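Local coordinates for intradiol ring-cleavage dioxygenase (Streptomyces sp. SirexAA-E, PDB 4ILV), which probably cleaves catechol-type aromatic rings between their two hydroxyl-bearing carbons with molecular oxygen, using a non-haem iron(III) centre, at residues Q88-T91 and G92-D96; P125-T128 and R129-H132. All coordinates share one frame; numbering follows the deposited sequence.

Contact 1. Residues Q88-T91 and G92-D96; sequences QADT and GGAYD. With FE (Fe (III) ion), chain C.
D90 and G93 close a type I beta turn in the loop between strands 83-87 and 103-107, and the chain leaving it carries the iron ligand Y95. Two backbone bonds tie the loop together. The turn is closed by G93 N, which donates to D90 O at 3.0 Å, from above the carbonyl plane. Beyond it, D90 N donates to A94 O at 2.9 Å and ties the returning chain to the outgoing one. At its backbone angles G93 would jam a side chain against the preceding carbonyl oxygen.

The carboxylate of D90 folds back over the turn, as in an Asx turn. Its CG sits between the backbone N and the carbonyl carbon (chi1 65°), which turns OD1 toward the amides that follow. OD1 takes G92 N and A94 N, each at 2.9 Å, from opposite faces of the carboxylate plane. The bond to A94 N is the straighter, at 163° against 134°.

Apolar contact comes from A89. Its CB lies over the Y95 ring as a CH-pi contact, 4.1 Å from the centroid. The A89 amide N also lies over a face of this ring, toward its rim.

Metal and water complete the link. Y95 OH binds the iron(III) ion at 2.0 Å. One water donates to Y95 OH at 2.6 Å and accepts from A89 N.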
ATOM      1  N   GLN A  88       2.871  -3.847   6.176  1.00 25.54           N
ATOM      2  CA  GLN A  88       2.195  -2.924   7.090  1.00 22.33           C
ATOM      3  C   GLN A  88       2.132  -3.490   8.491  1.00 21.76           C
ATOM      4  O   GLN A  88       2.342  -4.686   8.691  1.00 20.79           O
ATOM      5  CB  GLN A  88       0.751  -2.692   6.646  1.00 15.27           C
ATOM      6  CG  GLN A  88      -0.123  -3.955   6.805  1.00 19.39           C
ATOM      7  CD  GLN A  88      -1.597  -3.697   6.599  1.00 21.92           C
ATOM      8  OE1 GLN A  88      -2.086  -3.672   5.467  1.00 23.23           O
ATOM      9  NE2 GLN A  88      -2.322  -3.505   7.694  1.00 20.85           N
ATOM     10  N   ALA A  89       1.796  -2.637   9.452  1.00 23.32           N
ATOM     11  CA  ALA A  89       1.587  -3.100  10.823  1.00 22.52           C
ATOM     12  C   ALA A  89       0.218  -3.744  10.960  1.00 24.50           C
ATOM     13  O   ALA A  89      -0.683  -3.474  10.156  1.00 24.72           O
ATOM     14  CB  ALA A  89       1.719  -1.937  11.799  1.00 26.81           C
ATOM     15  N   ASP A  90       0.058  -4.586  11.983  1.00 26.95           N
ATOM     16  CA  ASP A  90      -1.239  -5.175  12.286  1.00 19.76           C
ATOM     17  C   ASP A  90      -2.114  -4.149  12.999  1.00 20.61           C
ATOM     18  O   ASP A  90      -1.725  -2.986  13.112  1.00 24.62           O
ATOM     19  CB  ASP A  90      -1.099  -6.498  13.075  1.00 19.98           C
ATOM     20  CG  ASP A  90      -0.492  -6.325  14.467  1.00 26.30           C
ATOM     21  OD1 ASP A  90      -0.429  -5.190  15.004  1.00 21.45           O
ATOM     22  OD2 ASP A  90      -0.085  -7.369  15.035  1.00 27.80           O
ATOM     23  N   THR A  91      -3.297  -4.553  13.453  1.00 20.68           N
ATOM     24  CA  THR A  91      -4.227  -3.599  14.068  1.00 20.94           C
ATOM     25  C   THR A  91      -3.656  -2.946  15.329  1.00 27.17           C
ATOM     26  O   THR A  91      -4.096  -1.876  15.742  1.00 28.41           O
ATOM     27  CB  THR A  91      -5.587  -4.238  14.386  1.00 17.21           C
ATOM     28  OG1 THR A  91      -6.525  -3.205  14.688  1.00 22.85           O
ATOM     29  CG2 THR A  91      -5.490  -5.210  15.598  1.00 19.08           C
ATOM     30  N   GLY A  92      -2.673  -3.599  15.937  1.00 26.89           N
ATOM     31  CA  GLY A  92      -2.074  -3.101  17.157  1.00 26.85           C
ATOM     32  C   GLY A  92      -0.763  -2.377  16.908  1.00 26.23           C
ATOM     33  O   GLY A  92      -0.064  -2.007  17.850  1.00 27.77           O
ATOM     34  N   GLY A  93      -0.404  -2.218  15.641  1.00 24.82           N
ATOM     35  CA  GLY A  93       0.777  -1.453  15.287  1.00 29.35           C
ATOM     36  C   GLY A  93       2.080  -2.238  15.246  1.00 26.81           C
ATOM     37  O   GLY A  93       3.151  -1.647  15.149  1.00 28.44           O
ATOM     38  N   ALA A  94       2.005  -3.563  15.282  1.00 27.24           N
ATOM     39  CA  ALA A  94       3.228  -4.370  15.246  1.00 26.04           C
ATOM     40  C   ALA A  94       3.512  -4.935  13.854  1.00 29.05           C
ATOM     41  O   ALA A  94       2.591  -5.402  13.173  1.00 22.92           O
ATOM     42  CB  ALA A  94       3.151  -5.510  16.288  1.00 27.28           C
ATOM     43  N   TYR A  95       4.780  -4.901  13.437  1.00 30.55           N
ATOM     44  CA  TYR A  95       5.192  -5.564  12.197  1.00 28.38           C
ATOM     45  C   TYR A  95       5.693  -6.964  12.538  1.00 32.75           C
ATOM     46  O   TYR A  95       6.270  -7.185  13.606  1.00 27.56           O
ATOM     47  CB  TYR A  95       6.318  -4.798  11.482  1.00 23.10           C
ATOM     48  CG  TYR A  95       5.900  -3.480  10.862  1.00 25.81           C
ATOM     49  CD1 TYR A  95       5.573  -3.400   9.503  1.00 20.93           C
ATOM     50  CD2 TYR A  95       5.837  -2.317  11.622  1.00 24.87           C
ATOM     51  CE1 TYR A  95       5.184  -2.193   8.924  1.00 22.49           C
ATOM     52  CE2 TYR A  95       5.458  -1.096  11.045  1.00 24.70           C
ATOM     53  CZ  TYR A  95       5.124  -1.044   9.697  1.00 22.79           C
ATOM     54  OH  TYR A  95       4.737   0.150   9.112  1.00 23.10           O
ATOM     55  N   ASP A  96       5.506  -7.906  11.622  1.00 32.61           N
ATOM     56  CA  ASP A  96       5.976  -9.271  11.853  1.00 34.87           C
ATOM     57  C   ASP A  96       7.396  -9.424  11.326  1.00 36.66           C
ATOM     58  O   ASP A  96       7.609  -9.417  10.118  1.00 38.63           O
ATOM     59  CB  ASP A  96       5.024 -10.276  11.186  1.00 29.16           C
ATOM     60  CG  ASP A  96       5.392 -11.733  11.473  1.00 30.32           C
ATOM     61  OD1 ASP A  96       6.286 -12.004  12.302  1.00 32.57           O
ATOM     62  OD2 ASP A  96       4.762 -12.615  10.862  1.00 37.63           O
TER
HETATM   63 FE    FE C 301       6.079   1.671   8.892  1.00 29.77          FE
HETATM   64  O   HOH W   1       3.808  -7.205   9.308  1.00 23.22           O
HETATM   65  O   HOH W   2       2.184   0.249   9.045  1.00 20.65           O

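Contact 2. Residues P125-T128 and R129-H132; sequences PGRT and RHIH. With FE (Fe (III) ion), chain C; EDO (1,2-ethanediol), chain D.
R127 lays its guanidinium flat on the imidazole of H130, with centres 4.0 Å apart and planes at 25°. NH1 does the closest touching. It stands over the centre of the ring, 3.3 Å from H130 NE2; this is a stacking contact and not a hydrogen bond, since NE2 gives its lone pair to the iron. At the guanidinium edge the same NH1 donates to O1 of the bound 1,2-ethanediol, probably from the crystallisation liquor, at 2.7 Å. Bends at chi2 and chi3 (35°) curl the arginine chain back over the ring.

H130 NE2 binds the iron(III) ion at 2.2 Å, and H132 NE2 binds it at 2.3 Å. The diol adds O1 and O2 to the metal. Y95 and Y124 supply the other two ligands.

The next shell fixes these groups. H130 ND1 donates to T128 O at 2.9 Å and 164°, with the oxygen in the ring plane. This bond restrains rotation of the imidazole and is likely to make it a more electron-rich ligand. R127 NE makes a salt bridge with D158, and Q146 accepts from NH1 of the same arginine. T128 OG1 is bonded to N155, and R129 makes a salt bridge with E152.

Were R127 an alanine, H130 would probably lose the group stacked on its face, and D158 and diol O1 a bonding partner each.

Two histidines with one residue between them, at the start of strand 130-136, and two tyrosines form the non-haem iron(III) site typical of intradiol dioxygenases.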
ATOM      1  N   PRO A 125       4.826   4.149  17.594  1.00 34.97           N
ATOM      2  CA  PRO A 125       5.439   5.432  17.972  1.00 33.21           C
ATOM      3  C   PRO A 125       6.035   6.282  16.836  1.00 36.23           C
ATOM      4  O   PRO A 125       6.779   5.802  15.977  1.00 36.48           O
ATOM      5  CB  PRO A 125       6.521   5.021  18.981  1.00 31.60           C
ATOM      6  CG  PRO A 125       5.965   3.745  19.615  1.00 31.89           C
ATOM      7  CD  PRO A 125       5.312   3.039  18.444  1.00 32.95           C
ATOM      8  N   GLY A 126       5.679   7.563  16.852  1.00 32.04           N
ATOM      9  CA  GLY A 126       6.273   8.544  15.973  1.00 36.53           C
ATOM     10  C   GLY A 126       5.701   8.639  14.568  1.00 38.61           C
ATOM     11  O   GLY A 126       6.068   9.541  13.828  1.00 46.48           O
ATOM     12  N   ARG A 127       4.809   7.732  14.190  1.00 32.77           N
ATOM     13  CA  ARG A 127       4.338   7.718  12.804  1.00 33.37           C
ATOM     14  C   ARG A 127       2.830   7.826  12.700  1.00 31.95           C
ATOM     15  O   ARG A 127       2.087   7.259  13.508  1.00 30.69           O
ATOM     16  CB  ARG A 127       4.801   6.449  12.069  1.00 28.06           C
ATOM     17  CG  ARG A 127       6.307   6.246  12.017  1.00 39.02           C
ATOM     18  CD  ARG A 127       6.869   6.255  10.604  1.00 34.45           C
ATOM     19  NE  ARG A 127       6.162   7.177   9.723  1.00 35.56           N
ATOM     20  CZ  ARG A 127       5.840   6.892   8.465  1.00 35.33           C
ATOM     21  NH1 ARG A 127       6.173   5.712   7.946  1.00 33.54           N
ATOM     22  NH2 ARG A 127       5.186   7.786   7.726  1.00 35.08           N
ATOM     23  N   THR A 128       2.381   8.523  11.665  1.00 31.90           N
ATOM     24  CA  THR A 128       0.976   8.495  11.305  1.00 27.69           C
ATOM     25  C   THR A 128       0.655   7.137  10.678  1.00 29.14           C
ATOM     26  O   THR A 128       1.549   6.317  10.460  1.00 28.66           O
ATOM     27  CB  THR A 128       0.617   9.623  10.336  1.00 29.21           C
ATOM     28  OG1 THR A 128      -0.808   9.731  10.242  1.00 26.77           O
ATOM     29  CG2 THR A 128       1.209   9.353   8.962  1.00 22.82           C
ATOM     30  N   ARG A 129      -0.621   6.893  10.402  1.00 25.50           N
ATOM     31  CA  ARG A 129      -1.046   5.612   9.859  1.00 22.42           C
ATOM     32  C   ARG A 129      -0.614   5.451   8.383  1.00 29.13           C
ATOM     33  O   ARG A 129      -0.771   6.379   7.580  1.00 22.47           O
ATOM     34  CB  ARG A 129      -2.562   5.508   9.985  1.00 25.53           C
ATOM     35  CG  ARG A 129      -3.055   4.092  10.025  1.00 33.65           C
ATOM     36  CD  ARG A 129      -4.557   4.038  10.166  1.00 29.30           C
ATOM     37  NE  ARG A 129      -5.044   4.897  11.239  1.00 25.60           N
ATOM     38  CZ  ARG A 129      -5.136   4.556  12.518  1.00 31.40           C
ATOM     39  NH1 ARG A 129      -4.761   3.345  12.939  1.00 30.78           N
ATOM     40  NH2 ARG A 129      -5.610   5.445  13.380  1.00 27.19           N
ATOM     41  N   HIS A 130      -0.097   4.279   8.014  1.00 26.92           N
ATOM     42  CA  HIS A 130       0.397   4.073   6.647  1.00 25.31           C
ATOM     43  C   HIS A 130       0.488   2.608   6.245  1.00 22.89           C
ATOM     44  O   HIS A 130       0.606   1.729   7.081  1.00 21.49           O
ATOM     45  CB  HIS A 130       1.794   4.694   6.486  1.00 25.54           C
ATOM     46  CG  HIS A 130       2.820   4.097   7.406  1.00 24.84           C
ATOM     47  ND1 HIS A 130       2.879   4.405   8.748  1.00 27.89           N
ATOM     48  CD2 HIS A 130       3.800   3.184   7.186  1.00 27.60           C
ATOM     49  CE1 HIS A 130       3.857   3.716   9.315  1.00 30.47           C
ATOM     50  NE2 HIS A 130       4.432   2.968   8.390  1.00 29.90           N
ATOM     51  N   ILE A 131       0.489   2.370   4.939  1.00 22.58           N
ATOM     52  CA  ILE A 131       0.788   1.061   4.378  1.00 21.94           C
ATOM     53  C   ILE A 131       2.007   1.207   3.472  1.00 27.04           C
ATOM     54  O   ILE A 131       2.054   2.117   2.640  1.00 25.89           O
ATOM     55  CB  ILE A 131      -0.397   0.552   3.538  1.00 20.10           C
ATOM     56  CG1 ILE A 131      -1.578   0.212   4.446  1.00 20.98           C
ATOM     57  CG2 ILE A 131       0.006  -0.670   2.723  1.00 18.05           C
ATOM     58  CD1 ILE A 131      -2.854  -0.133   3.656  1.00 25.18           C
ATOM     59  N   HIS A 132       2.995   0.325   3.619  1.00 21.46           N
ATOM     60  CA  HIS A 132       4.180   0.412   2.775  1.00 22.16           C
ATOM     61  C   HIS A 132       3.974  -0.316   1.450  1.00 24.07           C
ATOM     62  O   HIS A 132       3.289  -1.327   1.401  1.00 23.66           O
ATOM     63  CB  HIS A 132       5.384  -0.208   3.469  1.00 23.83           C
ATOM     64  CG  HIS A 132       5.860   0.543   4.671  1.00 29.01           C
ATOM     65  ND1 HIS A 132       6.786   1.560   4.591  1.00 27.68           N
ATOM     66  CD2 HIS A 132       5.569   0.398   5.989  1.00 22.80           C
ATOM     67  CE1 HIS A 132       7.030   2.024   5.806  1.00 26.75           C
ATOM     68  NE2 HIS A 132       6.296   1.345   6.667  1.00 25.43           N
TER
HETATM   69 FE    FE C 301       6.079   1.671   8.892  1.00 29.77          FE
HETATM   70  C1  EDO D 302       8.861   3.341   9.345  1.00 37.67           C
HETATM   71  O1  EDO D 302       7.590   3.501   8.689  1.00 32.21           O
HETATM   72  C2  EDO D 302       8.934   1.988  10.070  1.00 32.88           C
HETATM   73  O2  EDO D 302       8.302   0.950   9.291  1.00 33.09           O

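Contacts 1 and 2 follow one another along the chain and lie on the same side of its centre, with their own centres about 10 Å apart. Residues 88-96 leave strand 83-87. Residues 125-132 run from a loop into strand 130-136. These two strands are antiparallel neighbours in one four-stranded sheet, and a backbone bond between W87 and H132 joins them close to the metal. The iron(III) ion is the meeting point: Y95 OH of contact 1 comes within 2.9 Å of H130 NE2 of contact 2 because both bind it. The inner two strands and the loops at their ends thus bring ligands far apart in sequence together, with Y124 just before contact 2 completing the protein's set.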